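Local coordinates for zona pellucida sperm-binding protein 1 (Gallus gallus, PDB 6GF6), which probably cross-links filaments of the avian egg coat through homodimers of its first ZP-N domain, the part present here, at residues 28-42 against 83-97. The protein carries 2 engineered substitutions. Numbering follows the deposited sequence.
Sequences GRTVHFKVLDEFGTR and LRVQLEEMLLSGVVA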
loop_
_atom_site.group_PDB
_atom_site.type_symbol
_atom_site.label_atom_id
_atom_site.label_comp_id
_atom_site.label_asym_id
_atom_site.label_seq_id
_atom_site.Cartn_x
_atom_site.Cartn_y
_atom_site.Cartn_z
ATOM N N GLY B 28 5.171 8.522 23.456
ATOM C CA GLY B 28 4.415 9.725 23.176
ATOM C C GLY B 28 4.842 10.526 21.967
ATOM O O GLY B 28 4.108 11.436 21.567
ATOM N N ARG B 29 5.992 10.242 21.372
ATOM C CA ARG B 29 6.391 10.946 20.164
ATOM C C ARG B 29 5.770 10.292 18.932
ATOM O O ARG B 29 5.268 9.167 18.978
ATOM C CB ARG B 29 7.910 10.997 20.041
ATOM C CG ARG B 29 8.568 11.670 21.222
ATOM C CD ARG B 29 10.055 11.852 21.014
ATOM N NE ARG B 29 10.629 12.713 22.042
ATOM C CZ ARG B 29 11.871 13.182 22.019
ATOM N NH1 ARG B 29 12.678 12.882 21.012
ATOM N NH2 ARG B 29 12.304 13.959 23.002
ATOM N N THR B 30 5.779 11.031 17.828
ATOM C CA THR B 30 5.389 10.488 16.538
ATOM C C THR B 30 6.401 10.950 15.500
ATOM O O THR B 30 7.348 11.681 15.803
ATOM C CB THR B 30 3.961 10.885 16.153
ATOM O OG1 THR B 30 3.579 10.164 14.973
ATOM C CG2 THR B 30 3.854 12.375 15.895
ATOM N N VAL B 31 6.201 10.507 14.263
ATOM C CA VAL B 31 7.087 10.831 13.154
ATOM C C VAL B 31 6.212 11.293 12.000
ATOM O O VAL B 31 5.167 10.693 11.730
ATOM C CB VAL B 31 7.964 9.630 12.741
ATOM C CG1 VAL B 31 8.829 9.958 11.534
ATOM C CG2 VAL B 31 8.839 9.190 13.897
ATOM N N HIS B 32 6.589 12.405 11.382
ATOM C CA HIS B 32 5.962 12.869 10.158
ATOM C C HIS B 32 6.937 12.695 9.004
ATOM O O HIS B 32 8.132 12.988 9.139
ATOM C CB HIS B 32 5.529 14.333 10.284
ATOM C CG HIS B 32 4.316 14.522 11.138
ATOM N ND1 HIS B 32 3.716 15.747 11.320
ATOM C CD2 HIS B 32 3.583 13.634 11.851
ATOM C CE1 HIS B 32 2.669 15.607 12.113
ATOM N NE2 HIS B 32 2.567 14.334 12.449
ATOM N N PHE B 33 6.424 12.198 7.882
ATOM C CA PHE B 33 7.222 11.902 6.702
ATOM C C PHE B 33 6.938 12.925 5.612
ATOM O O PHE B 33 5.787 13.321 5.402
ATOM C CB PHE B 33 6.923 10.494 6.170
ATOM C CG PHE B 33 7.258 9.389 7.134
ATOM C CD1 PHE B 33 6.357 9.007 8.116
ATOM C CD2 PHE B 33 8.468 8.719 7.047
ATOM C CE1 PHE B 33 6.661 7.984 8.999
ATOM C CE2 PHE B 33 8.777 7.696 7.927
ATOM C CZ PHE B 33 7.873 7.329 8.903
ATOM N N LYS B 34 7.993 13.352 4.920
ATOM C CA LYS B 34 7.867 14.221 3.759
ATOM C C LYS B 34 8.823 13.748 2.674
ATOM O O LYS B 34 9.971 13.395 2.960
ATOM C CB LYS B 34 8.162 15.689 4.097
ATOM C CG LYS B 34 7.115 16.373 4.964
ATOM C CD LYS B 34 7.467 16.277 6.441
ATOM C CE LYS B 34 6.616 17.225 7.275
ATOM N NZ LYS B 34 5.168 16.886 7.205
ATOM N N VAL B 35 8.344 13.742 1.436
ATOM C CA VAL B 35 9.161 13.381 0.284
ATOM C C VAL B 35 9.906 14.616 -0.199
ATOM O O VAL B 35 9.334 15.708 -0.287
ATOM C CB VAL B 35 8.289 12.782 -0.834
ATOM C CG1 VAL B 35 9.127 12.496 -2.072
ATOM C CG2 VAL B 35 7.603 11.514 -0.349
ATOM N N LEU B 36 11.188 14.447 -0.507
ATOM C CA LEU B 36 12.047 15.535 -0.958
ATOM C C LEU B 36 12.392 15.371 -2.432
ATOM O O LEU B 36 12.624 14.253 -2.905
ATOM C CB LEU B 36 13.341 15.599 -0.142
ATOM C CG LEU B 36 13.196 15.653 1.376
ATOM C CD1 LEU B 36 14.574 15.624 2.018
ATOM C CD2 LEU B 36 12.431 16.896 1.806
ATOM N N ASP B 37 12.385 16.482 -3.161
ATOM C CA ASP B 37 12.864 16.519 -4.535
ATOM C C ASP B 37 14.223 17.213 -4.557
ATOM O O ASP B 37 14.739 17.646 -3.524
ATOM C CB ASP B 37 11.833 17.189 -5.455
ATOM C CG ASP B 37 11.707 18.691 -5.236
ATOM O OD1 ASP B 37 12.397 19.258 -4.363
ATOM O OD2 ASP B 37 10.875 19.307 -5.938
ATOM N N GLU B 38 14.816 17.299 -5.748
ATOM C CA GLU B 38 16.147 17.879 -5.878
ATOM C C GLU B 38 16.183 19.368 -5.546
ATOM O O GLU B 38 17.275 19.929 -5.408
ATOM C CB GLU B 38 16.686 17.641 -7.293
ATOM C CG GLU B 38 15.866 18.263 -8.419
ATOM C CD GLU B 38 14.796 17.327 -8.955
ATOM O OE1 GLU B 38 14.405 16.384 -8.234
ATOM O OE2 GLU B 38 14.350 17.531 -10.104
ATOM N N PHE B 39 15.031 20.015 -5.396
ATOM C CA PHE B 39 14.978 21.427 -5.049
ATOM C C PHE B 39 14.716 21.655 -3.571
ATOM O O PHE B 39 14.585 22.808 -3.152
ATOM C CB PHE B 39 13.887 22.128 -5.867
ATOM C CG PHE B 39 14.058 21.984 -7.352
ATOM C CD1 PHE B 39 14.933 22.808 -8.042
ATOM C CD2 PHE B 39 13.363 21.013 -8.055
ATOM C CE1 PHE B 39 15.098 22.682 -9.410
ATOM C CE2 PHE B 39 13.525 20.879 -9.422
ATOM C CZ PHE B 39 14.400 21.714 -10.099
ATOM N N GLY B 40 14.651 20.594 -2.770
ATOM C CA GLY B 40 14.379 20.750 -1.357
ATOM C C GLY B 40 12.924 20.922 -0.978
ATOM O O GLY B 40 12.642 21.235 0.183
ATOM N N THR B 41 11.989 20.761 -1.911
ATOM C CA THR B 41 10.577 20.855 -1.554
ATOM C C THR B 41 10.177 19.657 -0.702
ATOM O O THR B 41 10.677 18.545 -0.893
ATOM C CB THR B 41 9.695 20.904 -2.803
ATOM O OG1 THR B 41 10.102 21.981 -3.648
ATOM C CG2 THR B 41 8.241 21.090 -2.427
ATOM N N ARG B 42 9.296 19.893 0.265
ATOM C CA ARG B 42 8.832 18.848 1.169
ATOM C C ARG B 42 7.380 18.539 0.819
ATOM O O ARG B 42 6.485 19.350 1.077
ATOM C CB ARG B 42 8.990 19.285 2.624
ATOM C CG ARG B 42 10.449 19.418 3.059
ATOM C CD ARG B 42 10.663 20.454 4.160
ATOM N NE ARG B 42 9.932 20.140 5.391
ATOM C CZ ARG B 42 8.818 20.747 5.805
ATOM N NH1 ARG B 42 8.249 20.366 6.943
ATOM N NH2 ARG B 42 8.265 21.732 5.101
ATOM N N LEU B 83 15.203 7.707 -3.508
ATOM C CA LEU B 83 14.116 8.509 -2.963
ATOM C C LEU B 83 14.588 9.095 -1.647
ATOM O O LEU B 83 15.002 8.354 -0.748
ATOM C CB LEU B 83 12.853 7.673 -2.749
ATOM C CG LEU B 83 11.639 8.437 -2.213
ATOM C CD1 LEU B 83 11.148 9.462 -3.216
ATOM C CD2 LEU B 83 10.525 7.486 -1.863
ATOM N N ARG B 84 14.522 10.415 -1.539
ATOM C CA ARG B 84 14.933 11.133 -0.344
ATOM C C ARG B 84 13.703 11.509 0.468
ATOM O O ARG B 84 12.735 12.052 -0.076
ATOM C CB ARG B 84 15.744 12.376 -0.711
ATOM C CG ARG B 84 17.122 12.043 -1.268
ATOM C CD ARG B 84 17.926 13.269 -1.682
ATOM N NE ARG B 84 17.986 14.296 -0.638
ATOM C CZ ARG B 84 17.477 15.523 -0.740
ATOM N NH1 ARG B 84 16.853 15.922 -1.845
ATOM N NH2 ARG B 84 17.598 16.365 0.275
ATOM N N VAL B 85 13.734 11.184 1.756
ATOM C CA VAL B 85 12.609 11.384 2.657
ATOM C C VAL B 85 13.119 12.091 3.900
ATOM O O VAL B 85 14.223 11.807 4.374
ATOM C CB VAL B 85 11.934 10.049 3.042
ATOM C CG1 VAL B 85 10.784 10.289 4.013
ATOM C CG2 VAL B 85 11.435 9.324 1.804
ATOM N N GLN B 86 12.317 13.009 4.426
ATOM C CA GLN B 86 12.603 13.668 5.692
ATOM C C GLN B 86 11.692 13.098 6.767
ATOM O O GLN B 86 10.484 12.957 6.551
ATOM C CB GLN B 86 12.412 15.181 5.581
ATOM C CG GLN B 86 12.819 15.941 6.835
ATOM C CD GLN B 86 12.503 17.418 6.751
ATOM O OE1 GLN B 86 11.791 17.861 5.852
ATOM N NE2 GLN B 86 13.024 18.188 7.697
ATOM N N LEU B 87 12.278 12.744 7.907
ATOM C CA LEU B 87 11.538 12.300 9.081
ATOM C C LEU B 87 11.581 13.406 10.116
ATOM O O LEU B 87 12.667 13.858 10.496
ATOM C CB LEU B 87 12.124 11.019 9.668
ATOM C CG LEU B 87 12.105 9.778 8.789
ATOM C CD1 LEU B 87 13.256 9.828 7.824
ATOM C CD2 LEU B 87 12.188 8.530 9.650
ATOM N N GLU B 88 10.414 13.840 10.564
ATOM C CA GLU B 88 10.306 14.859 11.597
ATOM C C GLU B 88 9.775 14.184 12.850
ATOM O O GLU B 88 8.596 13.821 12.916
ATOM C CB GLU B 88 9.401 16.002 11.155
ATOM C CG GLU B 88 9.999 16.833 10.042
ATOM C CD GLU B 88 9.246 18.121 9.802
ATOM O OE1 GLU B 88 8.045 18.195 10.141
ATOM O OE2 GLU B 88 9.866 19.058 9.258
ATOM N N GLU B 89 10.650 13.983 13.824
ATOM C CA GLU B 89 10.218 13.465 15.111
ATOM C C GLU B 89 9.504 14.568 15.870
ATOM O O GLU B 89 10.028 15.677 16.004
ATOM C CB GLU B 89 11.412 12.942 15.908
ATOM C CG GLU B 89 11.022 12.242 17.200
ATOM C CD GLU B 89 12.216 11.701 17.966
ATOM O OE1 GLU B 89 12.001 10.984 18.965
ATOM O OE2 GLU B 89 13.365 12.002 17.582
ATOM N N MET B 90 8.295 14.286 16.337
ATOM C CA MET B 90 7.456 15.333 16.892
ATOM C C MET B 90 6.918 14.936 18.257
ATOM O O MET B 90 6.529 13.787 18.482
ATOM C CB MET B 90 6.306 15.674 15.947
ATOM C CG MET B 90 6.779 16.439 14.723
ATOM S SD MET B 90 5.449 16.885 13.620
ATOM C CE MET B 90 4.399 17.866 14.693
ATOM N N LEU B 91 6.906 15.918 19.154
ATOM C CA LEU B 91 6.299 15.830 20.469
ATOM C C LEU B 91 4.789 16.011 20.377
ATOM O O LEU B 91 4.261 16.551 19.401
ATOM C CB LEU B 91 6.887 16.903 21.383
ATOM C CG LEU B 91 8.416 16.957 21.429
ATOM C CD1 LEU B 91 8.877 18.049 22.381
ATOM C CD2 LEU B 91 9.014 15.606 21.827
ATOM N N LEU B 92 4.087 15.561 21.422
ATOM C CA LEU B 92 2.635 15.700 21.437
ATOM C C LEU B 92 2.195 17.154 21.404
ATOM O O LEU B 92 1.038 17.430 21.077
ATOM C CB LEU B 92 2.040 15.031 22.678
ATOM C CG LEU B 92 2.280 13.534 22.860
ATOM C CD1 LEU B 92 1.711 13.075 24.190
ATOM C CD2 LEU B 92 1.646 12.750 21.712
ATOM N N SER B 93 3.097 18.088 21.696
ATOM C CA SER B 93 2.770 19.504 21.637
ATOM C C SER B 93 2.712 20.046 20.219
ATOM O O SER B 93 2.217 21.159 20.023
ATOM C CB SER B 93 3.795 20.302 22.439
ATOM O OG SER B 93 5.084 20.163 21.872
ATOM N N GLY B 94 3.193 19.298 19.231
ATOM C CA GLY B 94 3.276 19.793 17.876
ATOM C C GLY B 94 4.636 20.338 17.512
ATOM O O GLY B 94 4.817 20.801 16.379
ATOM N N VAL B 95 5.585 20.313 18.441
ATOM C CA VAL B 95 6.940 20.793 18.208
ATOM C C VAL B 95 7.756 19.691 17.552
ATOM O O VAL B 95 7.587 18.506 17.857
ATOM C CB VAL B 95 7.580 21.240 19.535
ATOM C CG1 VAL B 95 9.045 21.590 19.337
ATOM C CG2 VAL B 95 6.820 22.418 20.130
ATOM N N VAL B 96 8.645 20.080 16.643
ATOM C CA VAL B 96 9.596 19.153 16.042
ATOM C C VAL B 96 10.749 18.958 17.019
ATOM O O VAL B 96 11.484 19.904 17.320
ATOM C CB VAL B 96 10.108 19.685 14.698
ATOM C CG1 VAL B 96 11.095 18.706 14.079
ATOM C CG2 VAL B 96 8.943 19.989 13.761
ATOM N N ALA B 97 10.924 17.725 17.500
ATOM C CA ALA B 97 12.038 17.427 18.397
ATOM C C ALA B 97 13.327 17.158 17.629
ATOM O O ALA B 97 14.414 17.525 18.087
ATOM C CB ALA B 97 11.696 16.226 19.282
HETATM O O HOH W 1 13.637 12.047 -3.620
#
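T30, H32 and K34 pair in antiparallel register with M90, E88 and Q86, each by two backbone hydrogen bonds, T30 N to M90 O being 2.9 Å. Strands 30-36 and 83-90 run at 155° to each other. Between these rungs lie the non-hydrogen-bonded pairs V31-E89, F33-L87 and V35-V85. On their face, L87 CD2 approaches F33 CE2 at 3.9 Å, V85 CG1 sits at the edge of the F33 ring, and L21 of strand 18-24 touches both F33 and L87. At the strand end, the R29 chain, extended from CG to NE, carries NH1 to E89 OE1 (2.9 Å), a straight salt bridge in the guanidinium plane but 71° out of the carboxylate plane. A97 CB lies over one guanidinium face and L91 CD2 packs alongside; an alanine in place of R29 would probably leave E89 OE1 without its charged mate and uncover L91. On the other side of the sheet, M90 SD sits over the H32 ring, 3.5 Å from its centroid. R42, bent at chi3 (61°), turns its guanidinium edge to two acceptors: NE bonds Q86 OE1 at 3.0 Å and NH1 forms a salt bridge with E88 OE2 at 3.1 Å. The Q86 amide also bonds S99, and K34 NZ pairs with E44. L36 CD1 rests over the R84 guanidinium, whose NH2 bridges to E101. This is central strand pairing in the Ig-like ZP-N beta sandwich: one face feeds the core, while H32, K34 and E88 on the other bind zinc in a crystal structure of this protein, though no zinc is bound to this chain here.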